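PDB 5K3W: CpuTA1 from Curtobacterium pusillum, which belongs to the class IV aminotransferase family and holds pyridoxal-5'-phosphate in a pocket built around the cofactor. Local coordinates for residues Leu71-Leu76 with Val92-Val97; Thr226-Leu231 with Tyr252-Ala257; Glu264-Val269 with Ala276-Leu281. One frame throughout, in Å; residues are numbered along the deposited sequence.

Contact 1: residues Leu71-Leu76 with Val92-Val97; sequences LHLGRL and VWREAV. With PLP (pyridoxal-5'-phosphate), chain C.
Leu76 sets its CD2 methyl over one face of the Trp93 indole, above the five-membered ring, a CH-pi contact in which the carbon stands 4.1 Å from the centroid of that ring and only 7° off the ring normal. The side chain reaches this place because its CG is anti to the backbone N (chi1 -177°), which carries the branch out across the indole at about a right angle.

Van der Waals packing continues one turn back, where Leu73 divides its two branches between neighbouring residues. Its CD1 meets Arg94 CB at 3.7 Å, while its CD2 rests 3.9 Å from Trp93 CB. Arg94 thus contributes the base of its chain; its charged end pairs with Glu70. The indole NH of Trp93 is likewise used elsewhere, donating to Pro12 O.

The polar work of helix 69-82 is done away from these leucines. Arg75 holds the phosphate of pyridoxal-5'-phosphate with the edge of its guanidinium, the phosphorus lying in the plane of the group: NH1 and NH2 each donate to O3P at 2.9 Å, and NH1 also reaches the ester oxygen O4P at 3.3 Å. Glu57 positions this first-shell residue by a salt bridge to NH2, and accepts from His72 ND1 as well.

The two helices run in largely opposed directions, 133° apart, with segment axes 10.9 Å from each other at closest approach. Beneath them lies the six-stranded antiparallel sheet: Leu73 and Trp93 share Leu118 of strand 114-121, and Leu76 packs on Val55 and Glu57 of strand 54-62.

Contact 2: residues Thr226-Leu231 with Tyr252-Ala257; sequences TDQGIL and YRRISA. With PLP (pyridoxal-5'-phosphate), chain C.
The carboxamide of Gln228 and the guanidinium of Arg254 do not stack: their planes are turned 72° apart, and the amide instead crosses the aliphatic part of the arginine at a slant, Gln228 OE1 standing 3.8 Å from Arg254 CG. At a third flat group, the pyridine ring of pyridoxal-5'-phosphate, one face is covered by Leu231, whose CD2 sits 3.2 Å from C3 while its CB lies 4.0 Å from N1.

Direct polar bonds across the two segments are replaced by a water. It donates to Gln228 OE1 at 2.5 Å, a suspiciously short length whose exact value is doubtful, and accepts from the backbone N of Ile255 at 3.1 Å, so the glutamine oxygen is tied to the second segment through a single intermediary. The extended Gln228 chain brings the amide to this spot, and its NE2 donates to Gln225 O, which probably helps to set the amide's rotation. Asp227 OD2 comes within 4.8 Å of Arg254 NH2, probably a mild electrostatic attraction rather than a pair. Arg253 turns its CB away from the loop, and its guanidinium bonds to Glu259 and Glu251. Ser256 serves as N-cap of helix 257-261, its OG receiving the N-H of Glu259.

Strands 220-224 and 250-253 are parallel neighbours joined through helix 234-245, a beta-alpha-beta crossover. The contact links the loop that leaves its first strand to the exit of its second, and that loop supplies a wall of the cofactor pocket.

Contact 3: residues Glu264-Val269 with Ala276-Leu281; sequences EALWLV and APITAL
Ile278 fills the tight side of the pairing, its CD1 lying 3.6 Å from Leu266 CB and 4.1 Å from Leu268 CG. With CG1 anti to the carbonyl carbon (chi1 -63°), the end of the isoleucine is set between the two leucines. On the opposite face of the sheet Trp267 crosses Pro277 at about a right angle, CD1 being 3.7 Å from the proline CB; the indole NE1 bonds to Thr293 OG1. Backbone bonds close this part: Leu268 and Ala276 form a hydrogen-bonded pair in both directions, with Ala276 N to Leu268 O nearly straight (2.9 Å, 171°), and Ile278 N donates to Leu266 O. Pro277, without an N-H, occupies a non-hydrogen-bonded position opposite Trp267.

Toward Glu264 the pairing opens. A water takes over, accepting from Leu266 N at 3.0 Å and lying 2.7 Å from Ile278 O, and the second chain turns a corner at Thr279. Leu281 comes back only to touch Leu266, CD2 to CD1 at 3.9 Å.

This is an antiparallel beta hairpin of strands 265-270 and 274-278; on its other side strand 265-270 pairs with strand 212-217, where Glu264 and Ala265 both face Leu216 in a classic beta bulge.

How the contacts relate
Pyridoxal-5'-phosphate is the common point of contacts 1 and 2, which lie about 25 Å apart between centres yet approach the cofactor together: Arg75 NH1 of contact 1 and Leu231 CD2 of contact 2 are 4.1 Å from each other, one gripping the phosphate, the other lying over the ring. Contact 3 is more remote, its Leu268 side chain about 9 Å from the cofactor. It shares the five-stranded mixed sheet with contact 2, centres about 17 Å apart and nearest atoms about 6 Å, without touching. From contact 1 it is separated by about 30 Å between centres, across the middle of the chain. The pocket thus takes a phosphate grip from contact 1 and a ring cover from contact 2, while contact 3 stays outside it.

Contact 1: residues Leu71-Leu76 with Val92-Val97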
loop_
_atom_site.group_PDB
_atom_site.type_symbol
_atom_site.label_atom_id
_atom_site.label_comp_id
_atom_site.label_asym_id
_atom_site.label_seq_id
_atom_site.Cartn_x
_atom_site.Cartn_y
_atom_site.Cartn_z
ATOM N N LEU A 71 -11.696 3.337 -20.914
ATOM C CA LEU A 71 -10.369 2.812 -20.599
ATOM C C LEU A 71 -10.128 2.779 -19.093
ATOM O O LEU A 71 -9.682 1.761 -18.550
ATOM C CB LEU A 71 -9.296 3.661 -21.265
ATOM C CG LEU A 71 -8.785 3.342 -22.654
ATOM C CD1 LEU A 71 -7.512 4.151 -22.853
ATOM C CD2 LEU A 71 -8.520 1.839 -22.786
ATOM N N HIS A 72 -10.390 3.900 -18.402
ATOM C CA HIS A 72 -10.201 3.918 -16.955
ATOM C C HIS A 72 -11.031 2.826 -16.284
ATOM O O HIS A 72 -10.536 2.109 -15.404
ATOM C CB HIS A 72 -10.554 5.294 -16.371
ATOM C CG HIS A 72 -9.488 6.339 -16.551
ATOM N ND1 HIS A 72 -8.322 6.358 -15.811
ATOM C CD2 HIS A 72 -9.423 7.413 -17.372
ATOM C CE1 HIS A 72 -7.577 7.386 -16.180
ATOM N NE2 HIS A 72 -8.226 8.047 -17.121
ATOM N N LEU A 73 -12.298 2.682 -16.680
ATOM C CA LEU A 73 -13.136 1.659 -16.062
ATOM C C LEU A 73 -12.603 0.275 -16.356
ATOM O O LEU A 73 -12.630 -0.604 -15.490
ATOM C CB LEU A 73 -14.575 1.765 -16.553
ATOM C CG LEU A 73 -15.353 3.010 -16.143
ATOM C CD1 LEU A 73 -16.782 2.893 -16.674
ATOM C CD2 LEU A 73 -15.326 3.215 -14.624
ATOM N N GLY A 74 -12.152 0.052 -17.594
ATOM C CA GLY A 74 -11.557 -1.227 -17.931
ATOM C C GLY A 74 -10.367 -1.540 -17.052
ATOM O O GLY A 74 -10.211 -2.674 -16.583
ATOM N N ARG A 75 -9.523 -0.527 -16.792
ATOM C CA ARG A 75 -8.328 -0.737 -15.990
ATOM C C ARG A 75 -8.666 -0.875 -14.516
ATOM O O ARG A 75 -7.983 -1.612 -13.797
ATOM C CB ARG A 75 -7.321 0.395 -16.214
ATOM C CG ARG A 75 -5.950 0.109 -15.619
ATOM C CD ARG A 75 -4.948 1.222 -15.910
ATOM N NE ARG A 75 -5.310 2.488 -15.280
ATOM C CZ ARG A 75 -4.721 3.655 -15.537
ATOM N NH1 ARG A 75 -3.732 3.732 -16.419
ATOM N NH2 ARG A 75 -5.119 4.752 -14.906
ATOM N N LEU A 76 -9.721 -0.211 -14.047
ATOM C CA LEU A 76 -10.198 -0.480 -12.696
ATOM C C LEU A 76 -10.472 -1.967 -12.517
ATOM O O LEU A 76 -10.057 -2.578 -11.521
ATOM C CB LEU A 76 -11.459 0.332 -12.415
ATOM C CG LEU A 76 -12.064 0.223 -11.021
ATOM C CD1 LEU A 76 -11.232 1.016 -9.970
ATOM C CD2 LEU A 76 -13.505 0.701 -11.087
ATOM N N VAL A 92 -22.498 0.750 -12.905
ATOM C CA VAL A 92 -22.692 1.553 -11.703
ATOM C C VAL A 92 -21.601 2.613 -11.598
ATOM O O VAL A 92 -21.878 3.793 -11.348
ATOM C CB VAL A 92 -22.719 0.658 -10.453
ATOM C CG1 VAL A 92 -22.795 1.516 -9.198
ATOM C CG2 VAL A 92 -23.892 -0.303 -10.518
ATOM N N TRP A 93 -20.344 2.208 -11.796
ATOM C CA TRP A 93 -19.245 3.157 -11.682
ATOM C C TRP A 93 -19.345 4.257 -12.743
ATOM O O TRP A 93 -19.137 5.444 -12.445
ATOM C CB TRP A 93 -17.915 2.412 -11.776
ATOM C CG TRP A 93 -17.593 1.644 -10.540
ATOM C CD1 TRP A 93 -17.795 0.307 -10.327
ATOM C CD2 TRP A 93 -17.011 2.162 -9.331
ATOM N NE1 TRP A 93 -17.374 -0.036 -9.062
ATOM C CE2 TRP A 93 -16.886 1.082 -8.432
ATOM C CE3 TRP A 93 -16.574 3.435 -8.930
ATOM C CZ2 TRP A 93 -16.342 1.233 -7.146
ATOM C CZ3 TRP A 93 -16.032 3.590 -7.654
ATOM C CH2 TRP A 93 -15.925 2.494 -6.774
ATOM N N ARG A 94 -19.677 3.885 -13.983
ATOM C CA ARG A 94 -19.876 4.892 -15.021
ATOM C C ARG A 94 -20.952 5.887 -14.602
ATOM O O ARG A 94 -20.740 7.105 -14.612
ATOM C CB ARG A 94 -20.245 4.218 -16.341
ATOM C CG ARG A 94 -20.519 5.198 -17.465
ATOM C CD ARG A 94 -20.954 4.502 -18.749
ATOM N NE ARG A 94 -20.015 3.467 -19.175
ATOM C CZ ARG A 94 -20.297 2.162 -19.239
ATOM N NH1 ARG A 94 -21.505 1.711 -18.917
ATOM N NH2 ARG A 94 -19.370 1.306 -19.642
ATOM N N GLU A 95 -22.114 5.373 -14.205
ATOM C CA GLU A 95 -23.197 6.245 -13.776
ATOM C C GLU A 95 -22.769 7.090 -12.587
ATOM O O GLU A 95 -23.094 8.284 -12.518
ATOM C CB GLU A 95 -24.437 5.406 -13.450
ATOM C CG GLU A 95 -25.246 4.999 -14.692
ATOM C CD GLU A 95 -26.140 6.132 -15.217
ATOM O OE1 GLU A 95 -27.011 6.591 -14.453
ATOM O OE2 GLU A 95 -25.969 6.577 -16.377
ATOM N N ALA A 96 -22.020 6.492 -11.652
ATOM C CA ALA A 96 -21.594 7.222 -10.463
ATOM C C ALA A 96 -20.694 8.394 -10.828
ATOM O O ALA A 96 -20.840 9.486 -10.274
ATOM C CB ALA A 96 -20.880 6.290 -9.482
ATOM N N VAL A 97 -19.762 8.193 -11.763
ATOM C CA VAL A 97 -18.840 9.268 -12.121
ATOM C C VAL A 97 -19.583 10.411 -12.807
ATOM O O VAL A 97 -19.339 11.592 -12.519
ATOM C CB VAL A 97 -17.704 8.718 -13.004
ATOM C CG1 VAL A 97 -16.916 9.850 -13.622
ATOM C CG2 VAL A 97 -16.792 7.782 -12.198
HETATM N N1 PLP C . 1.844 4.637 -13.422
HETATM C C2 PLP C . 1.224 4.627 -12.208
HETATM C C2A PLP C . 1.823 3.863 -11.042
HETATM C C3 PLP C . 0.032 5.309 -12.051
HETATM O O3 PLP C . -0.583 5.264 -10.790
HETATM C C4 PLP C . -0.520 5.984 -13.112
HETATM C C4A PLP C . -1.799 6.770 -13.004
HETATM C C5 PLP C . 0.101 6.000 -14.324
HETATM C C6 PLP C . 1.293 5.311 -14.474
HETATM C C5A PLP C . -0.513 6.777 -15.485
HETATM O O4P PLP C . -1.823 6.343 -15.801
HETATM P P PLP C . -2.887 7.358 -16.419
HETATM O O1P PLP C . -2.306 8.074 -17.618
HETATM O O2P PLP C . -3.339 8.367 -15.393
HETATM O O3P PLP C . -4.090 6.586 -16.898
#

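Contact 2: residues Thr226-Leu231 with Tyr252-Ala257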
loop_
_atom_site.group_PDB
_atom_site.type_symbol
_atom_site.label_atom_id
_atom_site.label_comp_id
_atom_site.label_asym_id
_atom_site.label_seq_id
_atom_site.Cartn_x
_atom_site.Cartn_y
_atom_site.Cartn_z
ATOM N N THR A 226 4.050 -2.759 -21.462
ATOM C CA THR A 226 3.269 -2.698 -20.231
ATOM C C THR A 226 3.031 -4.059 -19.576
ATOM O O THR A 226 2.228 -4.156 -18.643
ATOM C CB THR A 226 1.922 -2.003 -20.498
ATOM O OG1 THR A 226 1.097 -2.839 -21.321
ATOM C CG2 THR A 226 2.144 -0.686 -21.209
ATOM N N ASP A 227 3.697 -5.107 -20.036
ATOM C CA ASP A 227 3.785 -6.326 -19.252
ATOM C C ASP A 227 4.980 -6.327 -18.298
ATOM O O ASP A 227 5.198 -7.319 -17.603
ATOM C CB ASP A 227 3.857 -7.538 -20.173
ATOM C CG ASP A 227 5.064 -7.510 -21.080
ATOM O OD1 ASP A 227 5.716 -6.448 -21.186
ATOM O OD2 ASP A 227 5.351 -8.546 -21.710
ATOM N N GLN A 228 5.742 -5.237 -18.231
ATOM C CA GLN A 228 6.880 -5.150 -17.323
ATOM C C GLN A 228 6.459 -4.783 -15.900
ATOM O O GLN A 228 7.219 -4.139 -15.170
ATOM C CB GLN A 228 7.895 -4.131 -17.851
ATOM C CG GLN A 228 8.668 -4.607 -19.078
ATOM C CD GLN A 228 9.480 -3.495 -19.728
ATOM O OE1 GLN A 228 10.694 -3.382 -19.522
ATOM N NE2 GLN A 228 8.812 -2.672 -20.522
ATOM N N GLY A 229 5.264 -5.193 -15.489
ATOM C CA GLY A 229 4.819 -4.885 -14.142
ATOM C C GLY A 229 4.551 -3.411 -13.919
ATOM O O GLY A 229 4.883 -2.882 -12.853
ATOM N N ILE A 230 3.942 -2.743 -14.904
ATOM C CA ILE A 230 3.632 -1.322 -14.882
ATOM C C ILE A 230 2.197 -1.155 -15.368
ATOM O O ILE A 230 1.595 -2.076 -15.925
ATOM C CB ILE A 230 4.583 -0.502 -15.781
ATOM C CG1 ILE A 230 4.293 -0.811 -17.256
ATOM C CG2 ILE A 230 6.034 -0.802 -15.448
ATOM C CD1 ILE A 230 5.085 0.007 -18.238
ATOM N N LEU A 231 1.667 0.053 -15.190
ATOM C CA LEU A 231 0.337 0.367 -15.690
ATOM C C LEU A 231 0.378 0.657 -17.183
ATOM O O LEU A 231 1.340 1.235 -17.691
ATOM C CB LEU A 231 -0.248 1.575 -14.956
ATOM C CG LEU A 231 -1.024 1.337 -13.660
ATOM C CD1 LEU A 231 -0.197 0.640 -12.617
ATOM C CD2 LEU A 231 -1.470 2.665 -13.129
ATOM N N TYR A 252 6.153 0.152 -28.487
ATOM C CA TYR A 252 6.267 -0.443 -27.166
ATOM C C TYR A 252 7.451 -1.396 -27.163
ATOM O O TYR A 252 7.616 -2.187 -28.093
ATOM C CB TYR A 252 5.000 -1.208 -26.787
ATOM C CG TYR A 252 3.755 -0.358 -26.715
ATOM C CD1 TYR A 252 2.999 -0.114 -27.848
ATOM C CD2 TYR A 252 3.335 0.210 -25.510
ATOM C CE1 TYR A 252 1.861 0.671 -27.791
ATOM C CE2 TYR A 252 2.200 0.988 -25.441
ATOM C CZ TYR A 252 1.461 1.214 -26.593
ATOM O OH TYR A 252 0.319 1.978 -26.563
ATOM N N ARG A 253 8.263 -1.334 -26.116
ATOM C CA ARG A 253 9.423 -2.212 -26.053
ATOM C C ARG A 253 10.071 -2.096 -24.683
ATOM O O ARG A 253 9.675 -1.277 -23.845
ATOM C CB ARG A 253 10.421 -1.868 -27.154
ATOM C CG ARG A 253 10.877 -0.444 -27.084
ATOM C CD ARG A 253 12.383 -0.354 -27.189
ATOM N NE ARG A 253 12.858 -0.790 -28.495
ATOM C CZ ARG A 253 14.023 -0.419 -29.013
ATOM N NH1 ARG A 253 14.817 0.394 -28.326
ATOM N NH2 ARG A 253 14.388 -0.851 -30.217
ATOM N N ARG A 254 11.064 -2.949 -24.463
ATOM C CA ARG A 254 11.934 -2.816 -23.310
ATOM C C ARG A 254 12.972 -1.745 -23.586
ATOM O O ARG A 254 13.629 -1.756 -24.629
ATOM C CB ARG A 254 12.617 -4.132 -22.988
ATOM C CG ARG A 254 11.634 -5.205 -22.695
ATOM C CD ARG A 254 12.234 -6.359 -21.916
ATOM N NE ARG A 254 11.233 -7.411 -21.886
ATOM C CZ ARG A 254 10.929 -8.158 -22.943
ATOM N NH1 ARG A 254 11.579 -7.968 -24.090
ATOM N NH2 ARG A 254 9.987 -9.092 -22.848
ATOM N N ILE A 255 13.112 -0.827 -22.643
ATOM C CA ILE A 255 14.004 0.307 -22.757
ATOM C C ILE A 255 14.955 0.235 -21.571
ATOM O O ILE A 255 14.559 0.489 -20.427
ATOM C CB ILE A 255 13.219 1.623 -22.775
ATOM C CG1 ILE A 255 12.179 1.567 -23.902
ATOM C CG2 ILE A 255 14.152 2.826 -22.889
ATOM C CD1 ILE A 255 11.274 2.781 -23.988
ATOM N N SER A 256 16.196 -0.145 -21.825
ATOM C CA SER A 256 17.176 -0.163 -20.746
ATOM C C SER A 256 17.386 1.249 -20.206
ATOM O O SER A 256 17.210 2.244 -20.918
ATOM C CB SER A 256 18.504 -0.736 -21.239
ATOM O OG SER A 256 19.208 0.232 -22.003
ATOM N N ALA A 257 17.761 1.337 -18.927
ATOM C CA ALA A 257 18.102 2.638 -18.355
ATOM C C ALA A 257 19.165 3.356 -19.179
ATOM O O ALA A 257 19.182 4.588 -19.231
ATOM C CB ALA A 257 18.577 2.475 -16.909
HETATM N N1 PLP C . 1.844 4.637 -13.422
HETATM C C2 PLP C . 1.224 4.627 -12.208
HETATM C C2A PLP C . 1.823 3.863 -11.042
HETATM C C3 PLP C . 0.032 5.309 -12.051
HETATM O O3 PLP C . -0.583 5.264 -10.790
HETATM C C4 PLP C . -0.520 5.984 -13.112
HETATM C C4A PLP C . -1.799 6.770 -13.004
HETATM C C5 PLP C . 0.101 6.000 -14.324
HETATM C C6 PLP C . 1.293 5.311 -14.474
HETATM C C5A PLP C . -0.513 6.777 -15.485
HETATM O O4P PLP C . -1.823 6.343 -15.801
HETATM P P PLP C . -2.887 7.358 -16.419
HETATM O O1P PLP C . -2.306 8.074 -17.618
HETATM O O2P PLP C . -3.339 8.367 -15.393
HETATM O O3P PLP C . -4.090 6.586 -16.898
HETATM O O HOH W 1 11.413 -1.035 -20.090
#

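Contact 3: residues Glu264-Val269 with Ala276-Leu281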
loop_
_atom_site.group_PDB
_atom_site.type_symbol
_atom_site.label_atom_id
_atom_site.label_comp_id
_atom_site.label_asym_id
_atom_site.label_seq_id
_atom_site.Cartn_x
_atom_site.Cartn_y
_atom_site.Cartn_z
ATOM N N GLU A 264 16.403 11.736 -26.960
ATOM C CA GLU A 264 16.435 13.137 -27.361
ATOM C C GLU A 264 15.504 13.985 -26.511
ATOM O O GLU A 264 15.822 15.138 -26.207
ATOM C CB GLU A 264 16.071 13.275 -28.836
ATOM C CG GLU A 264 17.244 13.042 -29.756
ATOM C CD GLU A 264 16.852 12.328 -31.023
ATOM O OE1 GLU A 264 15.765 12.631 -31.570
ATOM O OE2 GLU A 264 17.631 11.449 -31.460
ATOM N N ALA A 265 14.344 13.448 -26.138
ATOM C CA ALA A 265 13.435 14.141 -25.234
ATOM C C ALA A 265 12.676 13.098 -24.432
ATOM O O ALA A 265 12.564 11.941 -24.845
ATOM C CB ALA A 265 12.464 15.064 -25.981
ATOM N N LEU A 266 12.166 13.521 -23.271
ATOM C CA LEU A 266 11.422 12.655 -22.368
ATOM C C LEU A 266 10.214 13.393 -21.815
ATOM O O LEU A 266 10.274 14.597 -21.548
ATOM C CB LEU A 266 12.277 12.186 -21.189
ATOM C CG LEU A 266 13.561 11.441 -21.507
ATOM C CD1 LEU A 266 14.361 11.288 -20.235
ATOM C CD2 LEU A 266 13.243 10.080 -22.093
ATOM N N TRP A 267 9.126 12.643 -21.607
ATOM C CA TRP A 267 7.952 13.127 -20.890
ATOM C C TRP A 267 7.499 12.091 -19.870
ATOM O O TRP A 267 7.625 10.883 -20.088
ATOM C CB TRP A 267 6.756 13.425 -21.823
ATOM C CG TRP A 267 7.011 14.434 -22.890
ATOM C CD1 TRP A 267 6.661 15.754 -22.873
ATOM C CD2 TRP A 267 7.652 14.204 -24.150
ATOM N NE1 TRP A 267 7.040 16.356 -24.046
ATOM C CE2 TRP A 267 7.649 15.426 -24.849
ATOM C CE3 TRP A 267 8.214 13.076 -24.763
ATOM C CZ2 TRP A 267 8.205 15.561 -26.126
ATOM C CZ3 TRP A 267 8.753 13.205 -26.029
ATOM C CH2 TRP A 267 8.751 14.440 -26.696
ATOM N N LEU A 268 6.963 12.582 -18.756
ATOM C CA LEU A 268 6.090 11.810 -17.881
ATOM C C LEU A 268 4.647 12.199 -18.180
ATOM O O LEU A 268 4.321 13.391 -18.220
ATOM C CB LEU A 268 6.398 12.081 -16.409
ATOM C CG LEU A 268 7.738 11.588 -15.885
ATOM C CD1 LEU A 268 7.745 11.649 -14.374
ATOM C CD2 LEU A 268 8.018 10.182 -16.387
ATOM N N VAL A 269 3.783 11.213 -18.382
ATOM C CA VAL A 269 2.388 11.485 -18.725
ATOM C C VAL A 269 1.466 10.759 -17.749
ATOM O O VAL A 269 1.765 9.648 -17.298
ATOM C CB VAL A 269 2.080 11.084 -20.187
ATOM C CG1 VAL A 269 3.018 11.806 -21.135
ATOM C CG2 VAL A 269 2.176 9.558 -20.373
ATOM N N ALA A 276 4.155 16.160 -18.876
ATOM C CA ALA A 276 5.164 16.991 -18.230
ATOM C C ALA A 276 6.524 16.730 -18.862
ATOM O O ALA A 276 7.091 15.640 -18.673
ATOM C CB ALA A 276 5.209 16.715 -16.728
ATOM N N PRO A 277 7.089 17.683 -19.600
ATOM C CA PRO A 277 8.385 17.443 -20.250
ATOM C C PRO A 277 9.534 17.496 -19.251
ATOM O O PRO A 277 9.536 18.291 -18.307
ATOM C CB PRO A 277 8.479 18.580 -21.276
ATOM C CG PRO A 277 7.709 19.707 -20.652
ATOM C CD PRO A 277 6.614 19.066 -19.798
ATOM N N ILE A 278 10.522 16.641 -19.475
ATOM C CA ILE A 278 11.637 16.474 -18.544
ATOM C C ILE A 278 12.800 17.358 -18.980
ATOM O O ILE A 278 13.334 17.201 -20.082
ATOM C CB ILE A 278 12.072 15.001 -18.452
ATOM C CG1 ILE A 278 10.923 14.139 -17.897
ATOM C CG2 ILE A 278 13.324 14.891 -17.593
ATOM C CD1 ILE A 278 11.205 12.652 -17.825
ATOM N N THR A 279 13.193 18.284 -18.111
ATOM C CA THR A 279 14.326 19.163 -18.369
ATOM C C THR A 279 15.646 18.559 -17.918
ATOM O O THR A 279 16.697 18.882 -18.482
ATOM C CB THR A 279 14.140 20.507 -17.651
ATOM O OG1 THR A 279 14.024 20.278 -16.238
ATOM C CG2 THR A 279 12.903 21.209 -18.134
ATOM N N ALA A 280 15.622 17.707 -16.899
ATOM C CA ALA A 280 16.836 17.071 -16.414
ATOM C C ALA A 280 16.486 15.693 -15.866
ATOM O O ALA A 280 15.444 15.502 -15.231
ATOM C CB ALA A 280 17.532 17.931 -15.344
ATOM N N LEU A 281 17.352 14.731 -16.135
ATOM C CA LEU A 281 17.211 13.389 -15.591
ATOM C C LEU A 281 18.524 13.069 -14.894
ATOM O O LEU A 281 19.566 12.965 -15.547
ATOM C CB LEU A 281 16.892 12.371 -16.683
ATOM C CG LEU A 281 16.676 10.946 -16.166
ATOM C CD1 LEU A 281 15.465 10.926 -15.245
ATOM C CD2 LEU A 281 16.539 9.912 -17.310
HETATM O O HOH W 2 13.010 16.314 -22.609
#